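Local coordinates for protein AlyGC (Glaciecola chathamensis, PDB 5GKD) that cleaves alginate as a lyase of polysaccharide lyase family 6, probably by beta-elimination at a calcium-containing active site, at residues L185-S190 against G221-R226; L237-G242 against R268-R273; T290-V295 against N301-V306; A326-E331 against A357-S362. One frame throughout, in Å; residues are numbered along the deposited sequence.

Contact 1: residues L185-S190 against G221-R226; sequences LRIGTS and GKNSIR
With CG1 of I187 set opposite its carbonyl carbon (chi1 -50°) and CG of N223 turned the same way (chi1 -60°), the two side chains meet from opposite directions inside the parallel beta-helix of AlyGC. I187 stands on strand 185-188, whereas N223 lies just before strand 224-231 on another face of the coil. The touching branch is the methyl CG2 of I187, 3.5 Å from ND2 of N223. A branched aliphatic residue suits the interior; an asparagine suits it because its buried amide finds partners at both ends. OD1 is hydrogen-bonded to the backbone N of T199 on the preceding coil, and ND2 to S220 OG and N218 OD1. A leucine in place of N223 would probably leave the T199 amide without its acceptor and take from S220 OG and N218 OD1 the donor they share. Two residues on, now within strand 224-231, I225 continues the apolar lining from the same side as N223, and its CD1 comes within 4.4 Å of CD1 of I187.

Contact 2: residues L237-G242 against R268-R273; sequences LTLRHG and RDQIIR. With CO3 (carbonate ion), chain J; PO4 (phosphate ion), chain H.
L239 and Q270 face each other across the interior of the beta-helix with CA atoms 8.1 Å apart, too far for backbone pairing, so side chains bridge strand 236-241 with the turn after it and the residues leading into strand 271-278. At G242 a positive phi (89°) would press a CB on the carbonyl O of H241, hence glycine. Q270, bent at chi2 (-67°), swings NE2 to G242 O at 2.9 Å, in the carbonyl plane. NE2 also bonds I266 O and OE1 takes N245 N, which fixes the amide's rotation. Its aliphatic part also packs: Q270 CB lies 3.8 Å from CD2 of L239, and CD1 of I272 4.1 Å from that methyl. R240 leaves the backbone on the side away from 268-273, its guanidinium edge meeting modelled carbonate and phosphate ions. The ions overlap, their O3 atoms 1.3 Å apart, so individual bonds are doubtful, though an anion pocket is clear. L239 rests on V247 of strand 246-253, and I272 on I263 and V265 of strand 263-265.

Contact 3: residues T290-V295 against N301-V306; sequences TVMNGV and NRYHQV. With CO3 (carbonate ion), chain J.
Y303 reaches from the loop 301-306 back to M292, which ends strand 289-292 of the parallel beta-helix, and G294 just beyond, and carries its hydroxyl into the anion pocket. Its CB rests 4.1 Å from CA of G294. Further out, CD1 and CE1 both meet the methyl CE of M292, which is 3.5 Å from CD1. The methionine crosses the ring obliquely, its SD 4.7 Å from the ring centroid in a Met-aromatic contact; a flexible thioether can follow an aromatic surface this way. CE2 on the other edge lies over the guanidinium of R302, and R240 and R332 make cation-pi contacts with the ring. At the tip, OH approaches carbonate O2, though this short bond is doubtful because the modelled carbonate overlaps a phosphate. The backbone holds the base of the ring: V295 N donates to Y303 O at 2.8 Å, nearly straight (176°). G294 needs to be glycine, since a CB would clash with Q305 N. V291 and V306 cross at about a right angle, CG1 to CG1 3.8 Å, as compact branched residues can. Beside them one water donates to M292 O at 2.7 Å and accepts from V306 N at 2.8 Å.

Contact 4: residues A326-E331 against A357-S362; sequences AGSDKE and AFDDIS
S328 and D359 make the polar link between two loops that leave successive coils of the beta-helix, just past strands 322-326 and 355-357. With OG of S328 swung opposite its backbone N (chi1 174°), the hydroxyl donates to OD2 of D359 at 2.8 Å. It comes from the anti side of that oxygen, 34° out of the carboxylate plane. N293 ND2 also bonds OD2, while OD1 accepts D360 N through its anti lone pair at 2.6 Å. An alanine at D359 would probably leave the S328 hydroxyl and the D360 amide without their acceptor and free the second loop to shift. The remaining contacts are van der Waals: CB of S328 lies 3.6 Å from F358 O, and CD2 of F358 approaches CA of A326 obliquely at 4.1 Å. Small residues suit the start of the first segment: at A326 the ring comes up to CA itself, and G327 adopts a positive phi (85°) that disfavours a CB. With three donors on one carboxylate and no acid among them, D359 is likely to be ionised, its charge offset by N-H and O-H dipoles from a serine, an asparagine and a backbone amide.

All four contacts belong to the N-terminal beta-helix and follow one another along it. Contacts 1 and 2 lie in its interior, each spanning between strands of different faces; they touch where I225 packs on L237, and both mix aliphatic residues with a buried amide. Contact 3 is also buried but lies largely in a loop, where a backbone hydrogen bond and two bridging waters join the apolar packing and a tyrosine serves the anion pocket. It meets contact 2 there, through R240 NH2 and R302 O, 2.9 Å apart. Contact 4, partly exposed, joins loops through hydroxyl and carboxylate, and its E331 OE2 forms a salt bridge with R302 NE of contact 3 at 2.8 Å.

Contact 1: residues L185-S190 against G221-R226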
loop_
_atom_site.group_PDB
_atom_site.type_symbol
_atom_site.label_atom_id
_atom_site.label_comp_id
_atom_site.label_asym_id
_atom_site.label_seq_id
_atom_site.Cartn_x
_atom_site.Cartn_y
_atom_site.Cartn_z
ATOM N N LEU A 185 -8.137 -16.282 -22.567
ATOM C CA LEU A 185 -7.406 -16.555 -23.802
ATOM C C LEU A 185 -7.411 -15.292 -24.657
ATOM O O LEU A 185 -8.474 -14.758 -24.965
ATOM C CB LEU A 185 -8.053 -17.725 -24.565
ATOM C CG LEU A 185 -7.318 -18.612 -25.590
ATOM C CD1 LEU A 185 -8.248 -19.067 -26.700
ATOM C CD2 LEU A 185 -6.097 -17.994 -26.172
ATOM N N ARG A 186 -6.236 -14.820 -25.050
ATOM C CA ARG A 186 -6.099 -13.698 -25.970
ATOM C C ARG A 186 -5.292 -14.150 -27.185
ATOM O O ARG A 186 -4.201 -14.699 -27.033
ATOM C CB ARG A 186 -5.402 -12.521 -25.292
ATOM C CG ARG A 186 -5.181 -11.321 -26.202
ATOM C CD ARG A 186 -4.306 -10.282 -25.518
ATOM N NE ARG A 186 -2.899 -10.637 -25.653
ATOM C CZ ARG A 186 -1.951 -10.331 -24.769
ATOM N NH1 ARG A 186 -2.256 -9.647 -23.672
ATOM N NH2 ARG A 186 -0.703 -10.709 -24.982
ATOM N N ILE A 187 -5.806 -13.918 -28.386
ATOM C CA ILE A 187 -5.090 -14.333 -29.589
ATOM C C ILE A 187 -4.598 -13.076 -30.293
ATOM O O ILE A 187 -5.321 -12.444 -31.073
ATOM C CB ILE A 187 -5.950 -15.204 -30.503
ATOM C CG1 ILE A 187 -6.575 -16.332 -29.690
ATOM C CG2 ILE A 187 -5.094 -15.809 -31.612
ATOM C CD1 ILE A 187 -7.610 -17.114 -30.471
ATOM N N GLY A 188 -3.353 -12.729 -30.046
ATOM C CA GLY A 188 -2.794 -11.541 -30.627
ATOM C C GLY A 188 -2.950 -10.349 -29.714
ATOM O O GLY A 188 -3.298 -10.440 -28.532
ATOM N N THR A 189 -2.719 -9.193 -30.317
ATOM C CA THR A 189 -2.618 -7.929 -29.618
ATOM C C THR A 189 -2.998 -6.860 -30.631
ATOM O O THR A 189 -2.956 -7.101 -31.840
ATOM C CB THR A 189 -1.190 -7.778 -29.062
ATOM O OG1 THR A 189 -1.230 -7.577 -27.641
ATOM C CG2 THR A 189 -0.443 -6.689 -29.740
ATOM N N SER A 190 -3.428 -5.696 -30.151
ATOM C CA SER A 190 -3.925 -4.692 -31.089
ATOM C C SER A 190 -2.861 -4.315 -32.125
ATOM O O SER A 190 -3.171 -4.153 -33.309
ATOM C CB SER A 190 -4.414 -3.461 -30.328
ATOM O OG SER A 190 -3.325 -2.776 -29.753
ATOM N N GLY A 221 -6.168 -12.023 -37.188
ATOM C CA GLY A 221 -6.951 -12.405 -38.346
ATOM C C GLY A 221 -7.053 -13.901 -38.568
ATOM O O GLY A 221 -6.129 -14.654 -38.279
ATOM N N LYS A 222 -8.208 -14.313 -39.095
ATOM C CA LYS A 222 -8.403 -15.637 -39.696
ATOM C C LYS A 222 -8.154 -16.773 -38.706
ATOM O O LYS A 222 -7.574 -17.808 -39.040
ATOM C CB LYS A 222 -7.543 -15.794 -40.951
ATOM C CG LYS A 222 -7.661 -14.596 -41.891
ATOM C CD LYS A 222 -7.956 -15.009 -43.318
ATOM C CE LYS A 222 -7.226 -14.133 -44.337
ATOM N NZ LYS A 222 -7.352 -12.678 -44.112
ATOM N N ASN A 223 -8.614 -16.591 -37.487
ATOM C CA ASN A 223 -8.562 -17.653 -36.506
ATOM C C ASN A 223 -9.868 -18.423 -36.542
ATOM O O ASN A 223 -10.867 -17.952 -37.070
ATOM C CB ASN A 223 -8.299 -17.076 -35.117
ATOM C CG ASN A 223 -6.991 -16.317 -35.055
ATOM O OD1 ASN A 223 -5.978 -16.778 -35.582
ATOM N ND2 ASN A 223 -7.010 -15.131 -34.441
ATOM N N SER A 224 -9.848 -19.620 -35.974
ATOM C CA SER A 224 -11.026 -20.481 -35.915
ATOM C C SER A 224 -11.278 -20.880 -34.464
ATOM O O SER A 224 -10.467 -21.584 -33.853
ATOM C CB SER A 224 -10.840 -21.702 -36.827
ATOM O OG SER A 224 -11.767 -22.716 -36.511
ATOM N N ILE A 225 -12.380 -20.397 -33.903
ATOM C CA ILE A 225 -12.728 -20.636 -32.503
ATOM C C ILE A 225 -14.006 -21.455 -32.499
ATOM O O ILE A 225 -15.086 -20.930 -32.805
ATOM C CB ILE A 225 -12.894 -19.323 -31.724
ATOM C CG1 ILE A 225 -11.625 -18.479 -31.863
ATOM C CG2 ILE A 225 -13.178 -19.610 -30.267
ATOM C CD1 ILE A 225 -11.840 -16.999 -31.588
ATOM N N ARG A 226 -13.895 -22.741 -32.173
ATOM C CA ARG A 226 -14.908 -23.718 -32.538
ATOM C C ARG A 226 -15.065 -24.747 -31.455
ATOM O O ARG A 226 -14.099 -25.109 -30.767
ATOM C CB ARG A 226 -14.544 -24.438 -33.825
ATOM C CG ARG A 226 -13.244 -25.205 -33.570
ATOM C CD ARG A 226 -12.560 -25.735 -34.776
ATOM N NE ARG A 226 -13.492 -26.098 -35.808
ATOM C CZ ARG A 226 -14.097 -27.260 -35.859
ATOM N NH1 ARG A 226 -13.883 -28.192 -34.931
ATOM N NH2 ARG A 226 -14.933 -27.514 -36.830
#

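Contact 2: residues L237-G242 against R268-R273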
loop_
_atom_site.group_PDB
_atom_site.type_symbol
_atom_site.label_atom_id
_atom_site.label_comp_id
_atom_site.label_asym_id
_atom_site.label_seq_id
_atom_site.Cartn_x
_atom_site.Cartn_y
_atom_site.Cartn_z
ATOM N N LEU A 237 -17.155 -14.336 -25.487
ATOM C CA LEU A 237 -16.207 -14.552 -26.571
ATOM C C LEU A 237 -16.234 -13.302 -27.438
ATOM O O LEU A 237 -17.185 -13.090 -28.188
ATOM C CB LEU A 237 -16.597 -15.789 -27.370
ATOM C CG LEU A 237 -15.665 -16.388 -28.419
ATOM C CD1 LEU A 237 -16.246 -17.719 -28.931
ATOM C CD2 LEU A 237 -15.375 -15.453 -29.561
ATOM N N THR A 238 -15.200 -12.479 -27.353
ATOM C CA THR A 238 -15.185 -11.201 -28.044
ATOM C C THR A 238 -14.247 -11.268 -29.244
ATOM O O THR A 238 -13.078 -11.651 -29.116
ATOM C CB THR A 238 -14.773 -10.065 -27.115
ATOM O OG1 THR A 238 -15.835 -9.788 -26.185
ATOM C CG2 THR A 238 -14.475 -8.802 -27.928
ATOM N N LEU A 239 -14.784 -10.925 -30.408
ATOM C CA LEU A 239 -14.019 -10.666 -31.624
ATOM C C LEU A 239 -13.556 -9.212 -31.546
ATOM O O LEU A 239 -14.164 -8.298 -32.106
ATOM C CB LEU A 239 -14.879 -10.943 -32.850
ATOM C CG LEU A 239 -14.794 -12.292 -33.571
ATOM C CD1 LEU A 239 -14.203 -13.403 -32.729
ATOM C CD2 LEU A 239 -16.125 -12.718 -34.203
ATOM N N ARG A 240 -12.447 -9.005 -30.824
ATOM C CA ARG A 240 -12.051 -7.685 -30.336
ATOM C C ARG A 240 -11.380 -6.834 -31.411
ATOM O O ARG A 240 -11.771 -5.682 -31.630
ATOM C CB ARG A 240 -11.108 -7.843 -29.142
ATOM C CG ARG A 240 -10.690 -6.534 -28.532
ATOM C CD ARG A 240 -11.876 -5.824 -27.877
ATOM N NE ARG A 240 -11.523 -4.468 -27.483
ATOM C CZ ARG A 240 -11.537 -3.421 -28.304
ATOM N NH1 ARG A 240 -11.911 -3.566 -29.567
ATOM N NH2 ARG A 240 -11.172 -2.225 -27.851
ATOM N N HIS A 241 -10.320 -7.363 -32.033
ATOM C CA HIS A 241 -9.623 -6.714 -33.128
ATOM C C HIS A 241 -9.329 -7.764 -34.185
ATOM O O HIS A 241 -9.220 -8.951 -33.880
ATOM C CB HIS A 241 -8.270 -6.066 -32.722
ATOM C CG HIS A 241 -8.361 -5.012 -31.663
ATOM N ND1 HIS A 241 -9.191 -3.914 -31.759
ATOM C CD2 HIS A 241 -7.687 -4.873 -30.497
ATOM C CE1 HIS A 241 -9.032 -3.152 -30.693
ATOM N NE2 HIS A 241 -8.128 -3.715 -29.908
ATOM N N GLY A 242 -9.156 -7.326 -35.422
ATOM C CA GLY A 242 -8.802 -8.321 -36.426
ATOM C C GLY A 242 -10.013 -8.952 -37.081
ATOM O O GLY A 242 -11.079 -9.091 -36.487
ATOM N N ARG A 268 -14.394 -6.703 -39.242
ATOM C CA ARG A 268 -14.857 -7.208 -40.506
ATOM C C ARG A 268 -14.817 -8.660 -40.799
ATOM O O ARG A 268 -14.069 -9.364 -40.264
ATOM C CB ARG A 268 -14.112 -6.524 -41.644
ATOM C CG ARG A 268 -13.622 -5.136 -41.340
ATOM C CD ARG A 268 -13.419 -4.291 -42.576
ATOM N NE ARG A 268 -12.476 -4.867 -43.494
ATOM C CZ ARG A 268 -11.166 -4.760 -43.384
ATOM N NH1 ARG A 268 -10.628 -4.085 -42.398
ATOM N NH2 ARG A 268 -10.396 -5.317 -44.268
ATOM N N ASP A 269 -15.664 -9.054 -41.727
ATOM C CA ASP A 269 -15.751 -10.390 -42.238
ATOM C C ASP A 269 -15.852 -11.493 -41.204
ATOM O O ASP A 269 -15.316 -12.525 -41.374
ATOM C CB ASP A 269 -14.576 -10.666 -43.191
ATOM C CG ASP A 269 -14.418 -9.617 -44.276
ATOM O OD1 ASP A 269 -15.370 -9.184 -44.883
ATOM O OD2 ASP A 269 -13.308 -9.217 -44.544
ATOM N N GLN A 270 -16.553 -11.250 -40.133
ATOM C CA GLN A 270 -16.692 -12.296 -39.125
ATOM C C GLN A 270 -17.814 -13.261 -39.508
ATOM O O GLN A 270 -18.825 -12.859 -40.089
ATOM C CB GLN A 270 -16.961 -11.683 -37.753
ATOM C CG GLN A 270 -16.093 -10.453 -37.400
ATOM C CD GLN A 270 -14.595 -10.753 -37.211
ATOM O OE1 GLN A 270 -14.080 -11.792 -37.634
ATOM N NE2 GLN A 270 -13.897 -9.825 -36.565
ATOM N N ILE A 271 -17.627 -14.541 -39.188
ATOM C CA ILE A 271 -18.656 -15.559 -39.360
ATOM C C ILE A 271 -18.989 -16.161 -37.996
ATOM O O ILE A 271 -18.116 -16.727 -37.328
ATOM C CB ILE A 271 -18.224 -16.648 -40.352
ATOM C CG1 ILE A 271 -18.039 -16.056 -41.746
ATOM C CG2 ILE A 271 -19.238 -17.767 -40.371
ATOM C CD1 ILE A 271 -17.317 -16.991 -42.715
ATOM N N ILE A 272 -20.243 -16.029 -37.588
ATOM C CA ILE A 272 -20.763 -16.540 -36.324
ATOM C C ILE A 272 -21.883 -17.507 -36.700
ATOM O O ILE A 272 -23.015 -17.085 -36.966
ATOM C CB ILE A 272 -21.282 -15.424 -35.404
ATOM C CG1 ILE A 272 -20.159 -14.488 -34.930
ATOM C CG2 ILE A 272 -21.961 -16.012 -34.181
ATOM C CD1 ILE A 272 -19.725 -13.477 -35.900
ATOM N N ARG A 273 -21.581 -18.803 -36.743
ATOM C CA ARG A 273 -22.536 -19.784 -37.222
ATOM C C ARG A 273 -22.583 -20.990 -36.298
ATOM O O ARG A 273 -21.586 -21.381 -35.689
ATOM C CB ARG A 273 -22.214 -20.259 -38.646
ATOM C CG ARG A 273 -20.927 -21.020 -38.731
ATOM C CD ARG A 273 -20.805 -21.850 -39.999
ATOM N NE ARG A 273 -20.884 -21.038 -41.202
ATOM C CZ ARG A 273 -19.871 -20.823 -42.041
ATOM N NH1 ARG A 273 -18.670 -21.372 -41.833
ATOM N NH2 ARG A 273 -20.078 -20.059 -43.107
HETATM C C CO3 J . -12.950 -3.983 -24.707
HETATM O O1 CO3 J . -13.334 -5.225 -24.610
HETATM O O2 CO3 J . -13.933 -3.175 -24.967
HETATM O O3 CO3 J . -11.647 -3.627 -24.571
HETATM P P PO4 H . -9.222 -4.964 -24.574
HETATM O O1 PO4 H . -9.575 -6.195 -25.365
HETATM O O2 PO4 H . -8.922 -5.416 -23.199
HETATM O O3 PO4 H . -10.409 -3.965 -24.601
HETATM O O4 PO4 H . -7.915 -4.459 -25.137
#

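Contact 3: residues T290-V295 against N301-V306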
loop_
_atom_site.group_PDB
_atom_site.type_symbol
_atom_site.label_atom_id
_atom_site.label_comp_id
_atom_site.label_asym_id
_atom_site.label_seq_id
_atom_site.Cartn_x
_atom_site.Cartn_y
_atom_site.Cartn_z
ATOM N N THR A 290 -23.912 -9.582 -29.259
ATOM C CA THR A 290 -23.624 -8.158 -29.344
ATOM C C THR A 290 -23.006 -7.840 -30.692
ATOM O O THR A 290 -21.983 -8.425 -31.049
ATOM C CB THR A 290 -22.648 -7.717 -28.238
ATOM O OG1 THR A 290 -23.162 -8.097 -26.960
ATOM C CG2 THR A 290 -22.443 -6.214 -28.285
ATOM N N VAL A 291 -23.587 -6.884 -31.407
ATOM C CA VAL A 291 -22.986 -6.340 -32.612
ATOM C C VAL A 291 -22.707 -4.870 -32.332
ATOM O O VAL A 291 -23.637 -4.063 -32.204
ATOM C CB VAL A 291 -23.876 -6.520 -33.847
ATOM C CG1 VAL A 291 -23.112 -6.126 -35.100
ATOM C CG2 VAL A 291 -24.350 -7.966 -33.959
ATOM N N MET A 292 -21.433 -4.521 -32.226
ATOM C CA MET A 292 -21.049 -3.204 -31.745
ATOM C C MET A 292 -21.058 -2.152 -32.851
ATOM O O MET A 292 -20.900 -2.452 -34.038
ATOM C CB MET A 292 -19.659 -3.246 -31.116
ATOM C CG MET A 292 -19.648 -3.655 -29.659
ATOM S SD MET A 292 -18.080 -3.282 -28.841
ATOM C CE MET A 292 -18.133 -1.486 -28.784
ATOM N N ASN A 293 -21.258 -0.909 -32.434
ATOM C CA ASN A 293 -20.847 0.245 -33.217
ATOM C C ASN A 293 -19.341 0.408 -33.127
ATOM O O ASN A 293 -18.731 0.063 -32.119
ATOM C CB ASN A 293 -21.525 1.518 -32.703
ATOM C CG ASN A 293 -22.677 1.961 -33.590
ATOM O OD1 ASN A 293 -23.317 1.141 -34.223
ATOM N ND2 ASN A 293 -22.903 3.265 -33.673
ATOM N N GLY A 294 -18.743 0.940 -34.196
ATOM C CA GLY A 294 -17.336 1.253 -34.235
ATOM C C GLY A 294 -17.084 2.752 -34.351
ATOM O O GLY A 294 -17.994 3.570 -34.353
ATOM N N VAL A 295 -15.809 3.096 -34.418
ATOM C CA VAL A 295 -15.358 4.478 -34.554
ATOM C C VAL A 295 -14.951 4.700 -36.008
ATOM O O VAL A 295 -14.163 3.906 -36.540
ATOM C CB VAL A 295 -14.173 4.784 -33.618
ATOM C CG1 VAL A 295 -13.778 6.263 -33.712
ATOM C CG2 VAL A 295 -14.460 4.389 -32.185
ATOM N N ASN A 301 -6.329 0.281 -31.809
ATOM C CA ASN A 301 -6.753 -0.282 -30.552
ATOM C C ASN A 301 -8.097 0.155 -29.997
ATOM O O ASN A 301 -8.380 -0.063 -28.863
ATOM C CB ASN A 301 -5.668 -0.075 -29.491
ATOM C CG ASN A 301 -5.554 1.359 -29.033
ATOM O OD1 ASN A 301 -5.937 2.248 -29.697
ATOM N ND2 ASN A 301 -4.992 1.546 -27.913
ATOM N N ARG A 302 -8.914 0.772 -30.822
ATOM C CA ARG A 302 -10.231 1.228 -30.425
ATOM C C ARG A 302 -11.352 0.283 -30.870
ATOM O O ARG A 302 -11.463 -0.784 -30.357
ATOM C CB ARG A 302 -10.485 2.631 -30.919
ATOM C CG ARG A 302 -10.381 3.716 -29.882
ATOM C CD ARG A 302 -10.730 3.269 -28.482
ATOM N NE ARG A 302 -11.918 3.878 -27.950
ATOM C CZ ARG A 302 -12.332 3.707 -26.722
ATOM N NH1 ARG A 302 -11.648 2.963 -25.900
ATOM N NH2 ARG A 302 -13.418 4.292 -26.315
ATOM N N TYR A 303 -12.175 0.685 -31.816
ATOM C CA TYR A 303 -13.272 -0.158 -32.254
ATOM C C TYR A 303 -13.537 0.000 -33.746
ATOM O O TYR A 303 -13.842 1.050 -34.176
ATOM C CB TYR A 303 -14.540 0.124 -31.433
ATOM C CG TYR A 303 -14.462 -0.140 -29.946
ATOM C CD1 TYR A 303 -14.728 -1.395 -29.440
ATOM C CD2 TYR A 303 -14.129 0.848 -29.062
ATOM C CE1 TYR A 303 -14.699 -1.634 -28.123
ATOM C CE2 TYR A 303 -14.079 0.606 -27.723
ATOM C CZ TYR A 303 -14.347 -0.636 -27.259
ATOM O OH TYR A 303 -14.295 -0.868 -25.944
ATOM N N HIS A 304 -13.399 -1.056 -34.517
ATOM C CA HIS A 304 -13.616 -0.982 -35.942
ATOM C C HIS A 304 -15.033 -1.373 -36.319
ATOM O O HIS A 304 -15.563 -2.321 -35.802
ATOM C CB HIS A 304 -12.577 -1.780 -36.699
ATOM C CG HIS A 304 -11.185 -1.345 -36.430
ATOM N ND1 HIS A 304 -10.561 -1.577 -35.238
ATOM C CD2 HIS A 304 -10.292 -0.689 -37.198
ATOM C CE1 HIS A 304 -9.351 -1.085 -35.278
ATOM N NE2 HIS A 304 -9.165 -0.531 -36.449
ATOM N N GLN A 305 -15.624 -0.608 -37.220
ATOM C CA GLN A 305 -17.008 -0.789 -37.633
ATOM C C GLN A 305 -17.277 -2.224 -38.067
ATOM O O GLN A 305 -16.470 -2.840 -38.765
ATOM C CB GLN A 305 -17.306 0.177 -38.780
ATOM C CG GLN A 305 -18.694 0.051 -39.417
ATOM C CD GLN A 305 -18.873 1.015 -40.577
ATOM O OE1 GLN A 305 -18.007 1.116 -41.444
ATOM N NE2 GLN A 305 -19.992 1.736 -40.589
ATOM N N VAL A 306 -18.414 -2.763 -37.638
ATOM C CA VAL A 306 -18.826 -4.078 -38.113
ATOM C C VAL A 306 -19.206 -3.985 -39.585
ATOM O O VAL A 306 -20.059 -3.182 -39.980
ATOM C CB VAL A 306 -19.987 -4.626 -37.272
ATOM C CG1 VAL A 306 -20.565 -5.848 -37.935
ATOM C CG2 VAL A 306 -19.498 -4.986 -35.906
HETATM C C CO3 J . -12.950 -3.983 -24.707
HETATM O O1 CO3 J . -13.334 -5.225 -24.610
HETATM O O2 CO3 J . -13.933 -3.175 -24.967
HETATM O O3 CO3 J . -11.647 -3.627 -24.571
HETATM O O HOH W 1 -20.573 -1.308 -36.482
HETATM O O HOH W 2 -14.276 1.717 -38.031
#

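Contact 4: residues A326-E331 against A357-S362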
loop_
_atom_site.group_PDB
_atom_site.type_symbol
_atom_site.label_atom_id
_atom_site.label_comp_id
_atom_site.label_asym_id
_atom_site.label_seq_id
_atom_site.Cartn_x
_atom_site.Cartn_y
_atom_site.Cartn_z
ATOM N N ALA A 326 -24.498 -1.794 -30.268
ATOM C CA ALA A 326 -24.146 -1.537 -28.875
ATOM C C ALA A 326 -22.891 -0.674 -28.765
ATOM O O ALA A 326 -21.960 -0.791 -29.557
ATOM C CB ALA A 326 -23.935 -2.859 -28.137
ATOM N N GLY A 327 -22.873 0.200 -27.773
ATOM C CA GLY A 327 -21.802 1.158 -27.643
ATOM C C GLY A 327 -21.977 2.417 -28.461
ATOM O O GLY A 327 -21.072 3.261 -28.469
ATOM N N SER A 328 -23.106 2.578 -29.149
ATOM C CA SER A 328 -23.292 3.752 -29.990
ATOM C C SER A 328 -23.232 5.015 -29.148
ATOM O O SER A 328 -23.907 5.121 -28.116
ATOM C CB SER A 328 -24.633 3.680 -30.716
ATOM O OG SER A 328 -24.884 4.881 -31.425
ATOM N N ASP A 329 -22.404 5.958 -29.570
ATOM C CA ASP A 329 -22.315 7.262 -28.915
ATOM C C ASP A 329 -21.559 8.192 -29.852
ATOM O O ASP A 329 -21.374 7.887 -31.036
ATOM C CB ASP A 329 -21.669 7.166 -27.523
ATOM C CG ASP A 329 -20.303 6.485 -27.531
ATOM O OD1 ASP A 329 -19.540 6.602 -28.502
ATOM O OD2 ASP A 329 -19.990 5.812 -26.538
ATOM N N LYS A 330 -21.115 9.335 -29.323
ATOM C CA LYS A 330 -20.499 10.342 -30.179
ATOM C C LYS A 330 -19.191 9.847 -30.776
ATOM O O LYS A 330 -18.860 10.209 -31.908
ATOM C CB LYS A 330 -20.290 11.632 -29.395
ATOM C CG LYS A 330 -21.574 12.222 -28.838
ATOM C CD LYS A 330 -22.504 12.684 -29.948
ATOM C CE LYS A 330 -23.581 13.613 -29.406
ATOM N NZ LYS A 330 -23.012 14.682 -28.515
ATOM N N GLU A 331 -18.446 9.013 -30.041
ATOM C CA GLU A 331 -17.231 8.418 -30.581
ATOM C C GLU A 331 -17.554 7.250 -31.502
ATOM O O GLU A 331 -17.127 7.231 -32.659
ATOM C CB GLU A 331 -16.300 7.958 -29.444
ATOM C CG GLU A 331 -14.982 7.372 -29.934
ATOM C CD GLU A 331 -14.296 6.456 -28.927
ATOM O OE1 GLU A 331 -14.932 6.119 -27.904
ATOM O OE2 GLU A 331 -13.117 6.073 -29.169
ATOM N N ALA A 357 -31.988 -2.284 -30.292
ATOM C CA ALA A 357 -31.126 -1.569 -31.224
ATOM C C ALA A 357 -30.788 -0.200 -30.645
ATOM O O ALA A 357 -31.675 0.513 -30.162
ATOM C CB ALA A 357 -31.786 -1.416 -32.596
ATOM N N PHE A 358 -29.510 0.167 -30.699
ATOM C CA PHE A 358 -29.036 1.421 -30.132
ATOM C C PHE A 358 -28.673 2.447 -31.200
ATOM O O PHE A 358 -28.245 3.558 -30.865
ATOM C CB PHE A 358 -27.847 1.146 -29.197
ATOM C CG PHE A 358 -28.221 0.348 -27.970
ATOM C CD1 PHE A 358 -28.687 0.981 -26.837
ATOM C CD2 PHE A 358 -28.142 -1.029 -27.971
ATOM C CE1 PHE A 358 -29.057 0.258 -25.709
ATOM C CE2 PHE A 358 -28.501 -1.766 -26.846
ATOM C CZ PHE A 358 -28.961 -1.118 -25.711
ATOM N N ASP A 359 -28.861 2.115 -32.468
ATOM C CA ASP A 359 -28.532 2.990 -33.591
ATOM C C ASP A 359 -29.243 2.417 -34.813
ATOM O O ASP A 359 -29.979 1.431 -34.718
ATOM C CB ASP A 359 -27.012 3.088 -33.793
ATOM C CG ASP A 359 -26.575 4.360 -34.507
ATOM O OD1 ASP A 359 -27.277 4.848 -35.411
ATOM O OD2 ASP A 359 -25.498 4.873 -34.159
ATOM N N ASP A 360 -29.021 3.038 -35.962
ATOM C CA ASP A 360 -29.532 2.488 -37.208
ATOM C C ASP A 360 -28.964 1.089 -37.430
ATOM O O ASP A 360 -27.754 0.883 -37.319
ATOM C CB ASP A 360 -29.161 3.404 -38.373
ATOM C CG ASP A 360 -29.718 2.921 -39.688
ATOM O OD1 ASP A 360 -30.948 2.874 -39.824
ATOM O OD2 ASP A 360 -28.936 2.578 -40.585
ATOM N N ILE A 361 -29.843 0.125 -37.732
ATOM C CA ILE A 361 -29.438 -1.244 -38.019
ATOM C C ILE A 361 -29.834 -1.666 -39.430
ATOM O O ILE A 361 -29.848 -2.851 -39.747
ATOM C CB ILE A 361 -29.990 -2.233 -36.974
ATOM C CG1 ILE A 361 -31.515 -2.222 -36.958
ATOM C CG2 ILE A 361 -29.461 -1.896 -35.602
ATOM C CD1 ILE A 361 -32.117 -3.324 -36.151
ATOM N N SER A 362 -30.122 -0.709 -40.299
ATOM C CA SER A 362 -30.482 -1.059 -41.662
ATOM C C SER A 362 -29.319 -1.657 -42.430
ATOM O O SER A 362 -29.532 -2.172 -43.529
ATOM C CB SER A 362 -31.024 0.169 -42.400
ATOM O OG SER A 362 -29.981 1.029 -42.804
#